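Local coordinates for periplasmic protein TorT (Vibrio parahaemolyticus, PDB 3O1I) that probably binds a small ligand in the periplasm and signals its presence, as a TorT-like member of the bacterial solute-binding protein 2 family, at residues N87-N95 with T105-V113. Numbering follows the deposited sequence.
Sequences NTPVFATVN and TLLKGEVGV
A92 and E110 pair side by side on neighbouring parallel strands, A92 CB lying 3.5 Å from E110 CB, and the next amide, V111 N, donates to A92 O at 3.0 Å. Towards the start of the strands, K108 N reaches V90 O at 3.2 Å in a nearly straight bond (164° at the hydrogen). V90 N in turn donates to L106 O, but comes in from above that carbonyl plane, and the bond from A92 N to G109 O is weak. At L107 a chi1 of -177° turns CG away from the backbone N and helps carry CD1 to within 4.1 Å of V90 CG2, on the same face as A92. The F91 ring is on the other face and meets G109 O obliquely, with CD2 3.4 Å from that O. Strands 90-92 and 107-110 are the last two of the five-stranded parallel sheet, order 2-1-3-4-5, in one lobe of this two-lobed periplasmic binding protein fold. The K108 and F91 side chains cross at about a right angle, CB near CZ; K108 CG sits by P89 CB at 3.3 Å, and the bend at chi2 (-56°) carries CE past the same carbon and NZ to T105 O, where it bonds at 2.6 Å. Near the far end, V111 CG1 and CG2 sit beside A92 O and T93 O. Further out, Q259 and A260 of helix 249-263 pack on F91, L81 touches V90 and L106, and strand 66-69 bonds along the other edge of 87-95, I67 to P89 and F91 and L69 to T93.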
loop_
_atom_site.group_PDB
_atom_site.type_symbol
_atom_site.label_atom_id
_atom_site.label_comp_id
_atom_site.label_asym_id
_atom_site.label_seq_id
_atom_site.Cartn_x
_atom_site.Cartn_y
_atom_site.Cartn_z
ATOM N N ASN D 87 35.752 22.300 -3.838
ATOM C CA ASN D 87 36.556 22.621 -5.017
ATOM C C ASN D 87 36.240 21.708 -6.170
ATOM O O ASN D 87 36.740 21.911 -7.274
ATOM C CB ASN D 87 38.059 22.497 -4.727
ATOM C CG ASN D 87 38.555 21.043 -4.722
ATOM O OD1 ASN D 87 38.093 20.212 -3.932
ATOM N ND2 ASN D 87 39.512 20.743 -5.601
ATOM N N THR D 88 35.422 20.695 -5.915
ATOM C CA THR D 88 35.087 19.747 -6.956
ATOM C C THR D 88 34.489 20.420 -8.184
ATOM O O THR D 88 33.601 21.269 -8.076
ATOM C CB THR D 88 34.112 18.689 -6.441
ATOM O OG1 THR D 88 34.568 18.200 -5.175
ATOM C CG2 THR D 88 34.032 17.526 -7.420
ATOM N N PRO D 89 35.005 20.064 -9.374
ATOM C CA PRO D 89 34.553 20.597 -10.659
ATOM C C PRO D 89 33.328 19.807 -11.086
ATOM O O PRO D 89 33.372 18.575 -11.157
ATOM C CB PRO D 89 35.746 20.340 -11.566
ATOM C CG PRO D 89 36.256 19.027 -11.051
ATOM C CD PRO D 89 36.210 19.230 -9.552
ATOM N N VAL D 90 32.236 20.513 -11.360
ATOM C CA VAL D 90 31.002 19.856 -11.762
ATOM C C VAL D 90 30.809 19.884 -13.273
ATOM O O VAL D 90 31.252 20.809 -13.955
ATOM C CB VAL D 90 29.769 20.513 -11.093
ATOM C CG1 VAL D 90 29.956 20.562 -9.590
ATOM C CG2 VAL D 90 29.559 21.907 -11.644
ATOM N N PHE D 91 30.153 18.849 -13.781
ATOM C CA PHE D 91 29.864 18.721 -15.203
ATOM C C PHE D 91 28.364 18.471 -15.365
ATOM O O PHE D 91 27.877 17.401 -14.987
ATOM C CB PHE D 91 30.632 17.537 -15.818
ATOM C CG PHE D 91 32.092 17.801 -16.052
ATOM C CD1 PHE D 91 33.019 17.662 -15.024
ATOM C CD2 PHE D 91 32.544 18.191 -17.312
ATOM C CE1 PHE D 91 34.372 17.908 -15.245
ATOM C CE2 PHE D 91 33.892 18.440 -17.541
ATOM C CZ PHE D 91 34.807 18.297 -16.505
ATOM N N ALA D 92 27.633 19.444 -15.909
ATOM C CA ALA D 92 26.197 19.276 -16.124
ATOM C C ALA D 92 26.022 18.144 -17.143
ATOM O O ALA D 92 26.670 18.148 -18.184
ATOM C CB ALA D 92 25.580 20.574 -16.642
ATOM N N THR D 93 25.153 17.179 -16.841
ATOM C CA THR D 93 24.946 16.039 -17.732
ATOM C C THR D 93 23.785 16.147 -18.696
ATOM O O THR D 93 23.932 15.788 -19.864
ATOM C CB THR D 93 24.720 14.731 -16.966
ATOM O OG1 THR D 93 25.622 14.661 -15.859
ATOM C CG2 THR D 93 24.951 13.529 -17.895
ATOM N N VAL D 94 22.625 16.602 -18.228
ATOM C CA VAL D 94 21.483 16.692 -19.127
ATOM C C VAL D 94 20.602 17.876 -18.861
ATOM O O VAL D 94 19.819 18.262 -19.711
ATOM C CB VAL D 94 20.610 15.426 -19.061
ATOM C CG1 VAL D 94 19.402 15.586 -19.940
ATOM C CG2 VAL D 94 21.406 14.219 -19.501
ATOM N N ASN D 95 20.729 18.475 -17.691
ATOM C CA ASN D 95 19.875 19.609 -17.396
ATOM C C ASN D 95 20.619 20.908 -17.131
ATOM O O ASN D 95 21.785 20.919 -16.731
ATOM C CB ASN D 95 18.946 19.254 -16.224
ATOM C CG ASN D 95 18.088 18.025 -16.519
ATOM O OD1 ASN D 95 17.126 18.101 -17.275
ATOM N ND2 ASN D 95 18.457 16.880 -15.943
ATOM N N THR D 105 32.174 29.124 -10.783
ATOM C CA THR D 105 33.603 28.843 -10.746
ATOM C C THR D 105 33.902 27.348 -10.662
ATOM O O THR D 105 35.059 26.926 -10.744
ATOM C CB THR D 105 34.235 29.533 -9.532
ATOM O OG1 THR D 105 33.759 30.884 -9.457
ATOM C CG2 THR D 105 35.753 29.534 -9.649
ATOM N N LEU D 106 32.850 26.553 -10.506
ATOM C CA LEU D 106 32.989 25.111 -10.379
ATOM C C LEU D 106 32.747 24.371 -11.690
ATOM O O LEU D 106 33.416 23.377 -11.990
ATOM C CB LEU D 106 32.012 24.618 -9.311
ATOM C CG LEU D 106 32.163 25.308 -7.952
ATOM C CD1 LEU D 106 30.858 25.227 -7.189
ATOM C CD2 LEU D 106 33.304 24.674 -7.170
ATOM N N LEU D 107 31.785 24.860 -12.466
ATOM C CA LEU D 107 31.431 24.246 -13.738
ATOM C C LEU D 107 32.598 24.334 -14.709
ATOM O O LEU D 107 33.077 25.421 -15.023
ATOM C CB LEU D 107 30.193 24.937 -14.316
ATOM C CG LEU D 107 29.593 24.413 -15.624
ATOM C CD1 LEU D 107 29.519 22.894 -15.610
ATOM C CD2 LEU D 107 28.211 25.034 -15.811
ATOM N N LYS D 108 33.057 23.180 -15.179
ATOM C CA LYS D 108 34.185 23.127 -16.099
ATOM C C LYS D 108 33.760 22.674 -17.492
ATOM O O LYS D 108 34.442 22.944 -18.484
ATOM C CB LYS D 108 35.253 22.175 -15.550
ATOM C CG LYS D 108 35.674 22.460 -14.106
ATOM C CD LYS D 108 36.176 23.893 -13.923
ATOM C CE LYS D 108 36.468 24.200 -12.459
ATOM N NZ LYS D 108 36.714 25.651 -12.224
ATOM N N GLY D 109 32.626 21.981 -17.547
ATOM C CA GLY D 109 32.093 21.483 -18.805
ATOM C C GLY D 109 30.631 21.094 -18.646
ATOM O O GLY D 109 30.207 20.711 -17.554
ATOM N N GLU D 110 29.853 21.188 -19.722
ATOM C CA GLU D 110 28.439 20.843 -19.651
ATOM C C GLU D 110 27.838 20.418 -20.976
ATOM O O GLU D 110 27.961 21.122 -21.972
ATOM C CB GLU D 110 27.633 22.020 -19.090
ATOM C CG GLU D 110 28.092 23.375 -19.563
ATOM C CD GLU D 110 26.986 24.401 -19.505
ATOM O OE1 GLU D 110 26.120 24.377 -20.402
ATOM O OE2 GLU D 110 26.968 25.221 -18.565
ATOM N N VAL D 111 27.190 19.256 -20.972
ATOM C CA VAL D 111 26.530 18.732 -22.157
ATOM C C VAL D 111 25.048 19.048 -22.006
ATOM O O VAL D 111 24.568 19.267 -20.898
ATOM C CB VAL D 111 26.747 17.198 -22.303
ATOM C CG1 VAL D 111 27.428 16.653 -21.078
ATOM C CG2 VAL D 111 25.420 16.481 -22.541
ATOM N N GLY D 112 24.327 19.093 -23.117
ATOM C CA GLY D 112 22.914 19.402 -23.042
ATOM C C GLY D 112 22.352 19.901 -24.355
ATOM O O GLY D 112 22.836 20.874 -24.932
ATOM N N VAL D 113 21.310 19.230 -24.817
ATOM C CA VAL D 113 20.655 19.572 -26.068
ATOM C C VAL D 113 19.500 20.556 -25.895
ATOM O O VAL D 113 18.554 20.277 -25.172
ATOM C CB VAL D 113 20.109 18.303 -26.730
ATOM C CG1 VAL D 113 19.331 18.654 -27.978
ATOM C CG2 VAL D 113 21.257 17.355 -27.036
#